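Long-range contact in shikimate dehydrogenase-like protein HI_0607 (Haemophilus influenzae, PDB 1NPY), which catalyses the NADP(+)-dependent oxidation of shikimate to 3-dehydroshikimate in vitro, though with much lower activity than classical shikimate dehydrogenases, so shikimate may not be its biological substrate: residues Q174-K188 and F202-P216. Numbering follows the deposited sequence.
Sequences QQADILVNVTSIGMK and FIDNASVAFDVVAMP
A beta-alpha-beta unit of the Rossmann-type NADP-binding domain brings strands 178-181 and 208-211 side by side in parallel. Leu179 is held through both its backbone polar atoms: Leu179 N gives to Val208 O, and Leu179 O accepts from Phe210 N at 2.8 Å; the ladder runs on to Val212. On the face of the sheet that carries Leu179, Phe202 and Ile203 of the helix and Ala206 of the loop after it pack on this side chain: Leu179 CD2 meets the ring edge at Phe202 CD2, 3.5 Å away, while Leu179 CD1 lies against Ile203 and Ala206 CB. On the face shared with Ile178 and Val208, Val180 CG1 sits over one face of the Phe210 ring.

At the C-terminal end the side chains of Asn181 and Asp211 run alongside each other, both with CG anti to the backbone N. Asn181 ND2 donates to Asp211 OD1 (2.8 Å, 169°), while Val213 N reaches the same oxygen from the opposite face of the carboxylate, forming an Asx turn. Asn181 OD1 accepts from Thr183 N, closing a second Asx turn that shapes the loop carrying Ser184, a probable NADP(+) ligand, and also from Thr183 OG1 (2.6 Å). Asp211 OD2 is hydrogen-bonded to Thr219 OG1. Strand 122-125 flanks strand 178-181 across from 208-211, with helix 131-140 over Val180 and helix 220-227 against Ala209.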
loop_
_atom_site.group_PDB
_atom_site.type_symbol
_atom_site.label_atom_id
_atom_site.label_comp_id
_atom_site.label_asym_id
_atom_site.label_seq_id
_atom_site.Cartn_x
_atom_site.Cartn_y
_atom_site.Cartn_z
ATOM N N GLN A 174 16.842 -21.937 -5.320
ATOM C CA GLN A 174 16.298 -20.750 -5.956
ATOM C C GLN A 174 17.332 -19.649 -5.812
ATOM O O GLN A 174 18.018 -19.560 -4.790
ATOM C CB GLN A 174 14.993 -20.319 -5.279
ATOM C CG GLN A 174 13.890 -21.367 -5.292
ATOM C CD GLN A 174 13.387 -21.667 -6.686
ATOM O OE1 GLN A 174 13.451 -20.814 -7.571
ATOM N NE2 GLN A 174 12.882 -22.877 -6.886
ATOM N N GLN A 175 17.446 -18.847 -6.864
ATOM C CA GLN A 175 18.160 -17.577 -6.811
ATOM C C GLN A 175 17.169 -16.498 -7.241
ATOM O O GLN A 175 16.181 -16.783 -7.911
ATOM C CB GLN A 175 19.406 -17.598 -7.704
ATOM C CG GLN A 175 19.241 -17.106 -9.138
ATOM C CD GLN A 175 19.953 -15.787 -9.379
ATOM O OE1 GLN A 175 21.188 -15.749 -9.402
ATOM N NE2 GLN A 175 19.195 -14.702 -9.525
ATOM N N ALA A 176 17.435 -15.265 -6.827
ATOM C CA ALA A 176 16.587 -14.132 -7.172
ATOM C C ALA A 176 17.335 -12.813 -6.957
ATOM O O ALA A 176 18.212 -12.710 -6.101
ATOM C CB ALA A 176 15.317 -14.172 -6.355
ATOM N N ASP A 177 17.007 -11.814 -7.771
ATOM C CA ASP A 177 17.622 -10.499 -7.698
ATOM C C ASP A 177 16.895 -9.518 -6.799
ATOM O O ASP A 177 17.500 -8.619 -6.221
ATOM C CB ASP A 177 17.659 -9.931 -9.112
ATOM C CG ASP A 177 18.362 -10.869 -10.048
ATOM O OD1 ASP A 177 19.534 -11.159 -9.735
ATOM O OD2 ASP A 177 17.828 -11.376 -11.053
ATOM N N ILE A 178 15.575 -9.663 -6.735
ATOM C CA ILE A 178 14.687 -8.783 -5.999
ATOM C C ILE A 178 13.890 -9.640 -5.020
ATOM O O ILE A 178 13.109 -10.510 -5.416
ATOM C CB ILE A 178 13.754 -7.995 -6.941
ATOM C CG1 ILE A 178 14.568 -7.118 -7.904
ATOM C CG2 ILE A 178 12.806 -7.112 -6.174
ATOM C CD1 ILE A 178 13.746 -6.485 -9.044
ATOM N N LEU A 179 14.084 -9.371 -3.734
ATOM C CA LEU A 179 13.352 -10.050 -2.674
ATOM C C LEU A 179 12.325 -9.119 -2.051
ATOM O O LEU A 179 12.661 -8.017 -1.621
ATOM C CB LEU A 179 14.308 -10.514 -1.578
ATOM C CG LEU A 179 15.512 -11.275 -2.131
ATOM C CD1 LEU A 179 16.406 -11.623 -0.947
ATOM C CD2 LEU A 179 15.090 -12.556 -2.827
ATOM N N VAL A 180 11.064 -9.535 -2.059
ATOM C CA VAL A 180 10.003 -8.700 -1.513
ATOM C C VAL A 180 9.334 -9.442 -0.363
ATOM O O VAL A 180 8.860 -10.570 -0.518
ATOM C CB VAL A 180 8.909 -8.336 -2.556
ATOM C CG1 VAL A 180 7.991 -7.276 -2.022
ATOM C CG2 VAL A 180 9.488 -7.944 -3.893
ATOM N N ASN A 181 9.236 -8.784 0.788
ATOM C CA ASN A 181 8.533 -9.360 1.920
ATOM C C ASN A 181 7.154 -8.705 2.038
ATOM O O ASN A 181 7.054 -7.469 2.162
ATOM C CB ASN A 181 9.263 -9.143 3.242
ATOM C CG ASN A 181 8.449 -9.670 4.418
ATOM O OD1 ASN A 181 8.024 -10.821 4.389
ATOM N ND2 ASN A 181 8.229 -8.857 5.428
ATOM N N VAL A 182 6.128 -9.553 1.985
ATOM C CA VAL A 182 4.748 -9.168 2.234
ATOM C C VAL A 182 4.105 -10.019 3.345
ATOM O O VAL A 182 2.880 -10.140 3.453
ATOM C CB VAL A 182 3.864 -9.205 0.966
ATOM C CG1 VAL A 182 4.353 -8.200 -0.052
ATOM C CG2 VAL A 182 3.746 -10.604 0.341
ATOM N N THR A 183 4.940 -10.582 4.204
ATOM C CA THR A 183 4.468 -11.286 5.400
ATOM C C THR A 183 4.492 -10.337 6.591
ATOM O O THR A 183 5.030 -9.223 6.512
ATOM C CB THR A 183 5.362 -12.495 5.787
ATOM O OG1 THR A 183 6.671 -12.054 6.175
ATOM C CG2 THR A 183 5.608 -13.518 4.686
ATOM N N SER A 184 3.960 -10.798 7.725
ATOM C CA SER A 184 4.158 -10.132 9.008
ATOM C C SER A 184 5.537 -10.309 9.658
ATOM O O SER A 184 5.752 -9.830 10.776
ATOM C CB SER A 184 3.081 -10.608 9.981
ATOM O OG SER A 184 3.207 -12.013 10.084
ATOM N N ILE A 185 6.451 -11.031 9.022
ATOM C CA ILE A 185 7.796 -11.209 9.563
ATOM C C ILE A 185 8.444 -9.828 9.682
ATOM O O ILE A 185 8.432 -9.071 8.716
ATOM C CB ILE A 185 8.647 -12.170 8.694
ATOM C CG1 ILE A 185 8.161 -13.622 8.781
ATOM C CG2 ILE A 185 10.091 -12.112 9.145
ATOM C CD1 ILE A 185 8.708 -14.523 7.711
ATOM N N GLY A 186 9.077 -9.547 10.820
ATOM C CA GLY A 186 9.675 -8.255 11.121
ATOM C C GLY A 186 8.774 -7.199 11.738
ATOM O O GLY A 186 9.272 -6.177 12.211
ATOM N N MET A 187 7.467 -7.430 11.810
ATOM C CA MET A 187 6.544 -6.426 12.328
ATOM C C MET A 187 6.698 -6.246 13.837
ATOM O O MET A 187 6.674 -7.230 14.582
ATOM C CB MET A 187 5.093 -6.823 12.032
ATOM C CG MET A 187 4.665 -6.692 10.605
ATOM S SD MET A 187 2.904 -7.116 10.433
ATOM C CE MET A 187 2.131 -5.628 11.101
ATOM N N LYS A 188 6.867 -4.998 14.258
ATOM C CA LYS A 188 6.935 -4.641 15.670
ATOM C C LYS A 188 5.756 -5.227 16.417
ATOM O O LYS A 188 4.622 -5.092 15.961
ATOM C CB LYS A 188 6.924 -3.128 15.849
ATOM C CG LYS A 188 6.844 -2.645 17.281
ATOM C CD LYS A 188 7.399 -1.233 17.416
ATOM C CE LYS A 188 6.347 -0.226 17.855
ATOM N NZ LYS A 188 6.562 0.173 19.279
ATOM N N PHE A 202 20.360 -15.845 0.878
ATOM C CA PHE A 202 19.529 -15.327 -0.193
ATOM C C PHE A 202 19.704 -13.826 -0.416
ATOM O O PHE A 202 19.841 -13.352 -1.548
ATOM C CB PHE A 202 18.079 -15.646 0.161
ATOM C CG PHE A 202 17.353 -16.304 -0.947
ATOM C CD1 PHE A 202 17.495 -17.658 -1.166
ATOM C CD2 PHE A 202 16.554 -15.548 -1.787
ATOM C CE1 PHE A 202 16.822 -18.268 -2.208
ATOM C CE2 PHE A 202 15.895 -16.148 -2.834
ATOM C CZ PHE A 202 16.027 -17.513 -3.041
ATOM N N ILE A 203 19.674 -13.081 0.680
ATOM C CA ILE A 203 19.893 -11.635 0.648
ATOM C C ILE A 203 21.265 -11.322 0.063
ATOM O O ILE A 203 21.393 -10.398 -0.727
ATOM C CB ILE A 203 19.752 -11.015 2.056
ATOM C CG1 ILE A 203 18.379 -11.382 2.637
ATOM C CG2 ILE A 203 20.023 -9.515 2.016
ATOM C CD1 ILE A 203 18.168 -11.133 4.118
ATOM N N ASP A 204 22.279 -12.102 0.425
ATOM C CA ASP A 204 23.638 -11.877 -0.080
ATOM C C ASP A 204 23.679 -11.918 -1.606
ATOM O O ASP A 204 24.484 -11.220 -2.228
ATOM C CB ASP A 204 24.595 -12.973 0.397
ATOM C CG ASP A 204 24.994 -12.875 1.859
ATOM O OD1 ASP A 204 24.853 -11.810 2.484
ATOM O OD2 ASP A 204 25.517 -13.850 2.448
ATOM N N ASN A 205 22.886 -12.832 -2.159
ATOM C CA ASN A 205 22.864 -13.109 -3.594
ATOM C C ASN A 205 21.896 -12.231 -4.381
ATOM O O ASN A 205 21.845 -12.286 -5.616
ATOM C CB ASN A 205 22.535 -14.579 -3.809
ATOM C CG ASN A 205 23.677 -15.472 -3.398
ATOM O OD1 ASN A 205 23.472 -16.521 -2.790
ATOM N ND2 ASN A 205 24.894 -15.033 -3.689
ATOM N N ALA A 206 21.143 -11.402 -3.665
ATOM C CA ALA A 206 20.158 -10.534 -4.290
ATOM C C ALA A 206 20.780 -9.158 -4.475
ATOM O O ALA A 206 21.876 -8.899 -3.974
ATOM C CB ALA A 206 18.904 -10.491 -3.399
ATOM N N SER A 207 20.100 -8.280 -5.206
ATOM C CA SER A 207 20.532 -6.894 -5.372
ATOM C C SER A 207 19.588 -5.903 -4.693
ATOM O O SER A 207 19.994 -4.782 -4.389
ATOM C CB SER A 207 20.787 -6.584 -6.850
ATOM O OG SER A 207 19.599 -6.738 -7.588
ATOM N N VAL A 208 18.342 -6.306 -4.456
ATOM C CA VAL A 208 17.305 -5.406 -3.943
ATOM C C VAL A 208 16.455 -6.091 -2.864
ATOM O O VAL A 208 16.000 -7.212 -3.086
ATOM C CB VAL A 208 16.311 -4.960 -5.037
ATOM C CG1 VAL A 208 15.309 -4.007 -4.446
ATOM C CG2 VAL A 208 17.027 -4.267 -6.200
ATOM N N ALA A 209 16.286 -5.418 -1.724
ATOM C CA ALA A 209 15.443 -5.903 -0.631
ATOM C C ALA A 209 14.284 -4.936 -0.410
ATOM O O ALA A 209 14.525 -3.782 -0.081
ATOM C CB ALA A 209 16.265 -6.040 0.643
ATOM N N PHE A 210 13.051 -5.377 -0.655
ATOM C CA PHE A 210 11.852 -4.549 -0.581
ATOM C C PHE A 210 10.943 -5.152 0.489
ATOM O O PHE A 210 10.474 -6.290 0.372
ATOM C CB PHE A 210 11.214 -4.517 -1.966
ATOM C CG PHE A 210 9.962 -3.672 -2.128
ATOM C CD1 PHE A 210 9.359 -3.655 -3.376
ATOM C CD2 PHE A 210 9.396 -2.937 -1.110
ATOM C CE1 PHE A 210 8.209 -2.910 -3.595
ATOM C CE2 PHE A 210 8.253 -2.196 -1.317
ATOM C CZ PHE A 210 7.652 -2.190 -2.561
ATOM N N ASP A 211 10.825 -4.456 1.610
ATOM C CA ASP A 211 10.050 -4.974 2.736
ATOM C C ASP A 211 8.857 -4.045 2.852
ATOM O O ASP A 211 8.996 -2.854 3.143
ATOM C CB ASP A 211 10.859 -4.945 4.028
ATOM C CG ASP A 211 10.296 -5.836 5.115
ATOM O OD1 ASP A 211 9.104 -6.223 5.058
ATOM O OD2 ASP A 211 11.015 -6.187 6.081
ATOM N N VAL A 212 7.671 -4.622 2.732
ATOM C CA VAL A 212 6.449 -3.851 2.890
ATOM C C VAL A 212 6.120 -3.574 4.355
ATOM O O VAL A 212 5.356 -2.670 4.678
ATOM C CB VAL A 212 5.293 -4.514 2.125
ATOM C CG1 VAL A 212 4.041 -3.678 2.220
ATOM C CG2 VAL A 212 5.644 -4.668 0.654
ATOM N N VAL A 213 6.747 -4.283 5.288
ATOM C CA VAL A 213 6.600 -3.944 6.702
ATOM C C VAL A 213 7.139 -2.535 6.941
ATOM O O VAL A 213 8.231 -2.199 6.486
ATOM C CB VAL A 213 7.383 -4.913 7.611
ATOM C CG1 VAL A 213 7.384 -4.388 9.025
ATOM C CG2 VAL A 213 6.776 -6.293 7.527
ATOM N N ALA A 214 6.346 -1.713 7.617
ATOM C CA ALA A 214 6.660 -0.298 7.800
ATOM C C ALA A 214 7.126 0.069 9.204
ATOM O O ALA A 214 7.805 1.079 9.346
ATOM C CB ALA A 214 5.468 0.545 7.404
ATOM N N MET A 215 6.818 -0.754 10.206
ATOM C CA MET A 215 7.217 -0.494 11.586
ATOM C C MET A 215 7.795 -1.789 12.150
ATOM O O MET A 215 7.073 -2.788 12.277
ATOM C CB MET A 215 6.007 -0.056 12.414
ATOM C CG MET A 215 6.299 0.172 13.889
ATOM S SD MET A 215 7.434 1.545 14.219
ATOM C CE MET A 215 6.212 2.853 14.355
ATOM N N PRO A 216 9.086 -1.801 12.457
ATOM C CA PRO A 216 10.024 -0.692 12.245
ATOM C C PRO A 216 10.438 -0.623 10.781
ATOM O O PRO A 216 10.241 -1.611 10.086
ATOM C CB PRO A 216 11.240 -1.140 13.063
ATOM C CG PRO A 216 11.234 -2.641 12.873
ATOM C CD PRO A 216 9.769 -3.003 12.968
HETATM O O HOH W 1 18.869 -14.358 -3.847
HETATM O O HOH W 2 21.109 -9.989 -7.676
HETATM O O HOH W 3 10.793 -8.303 7.619
#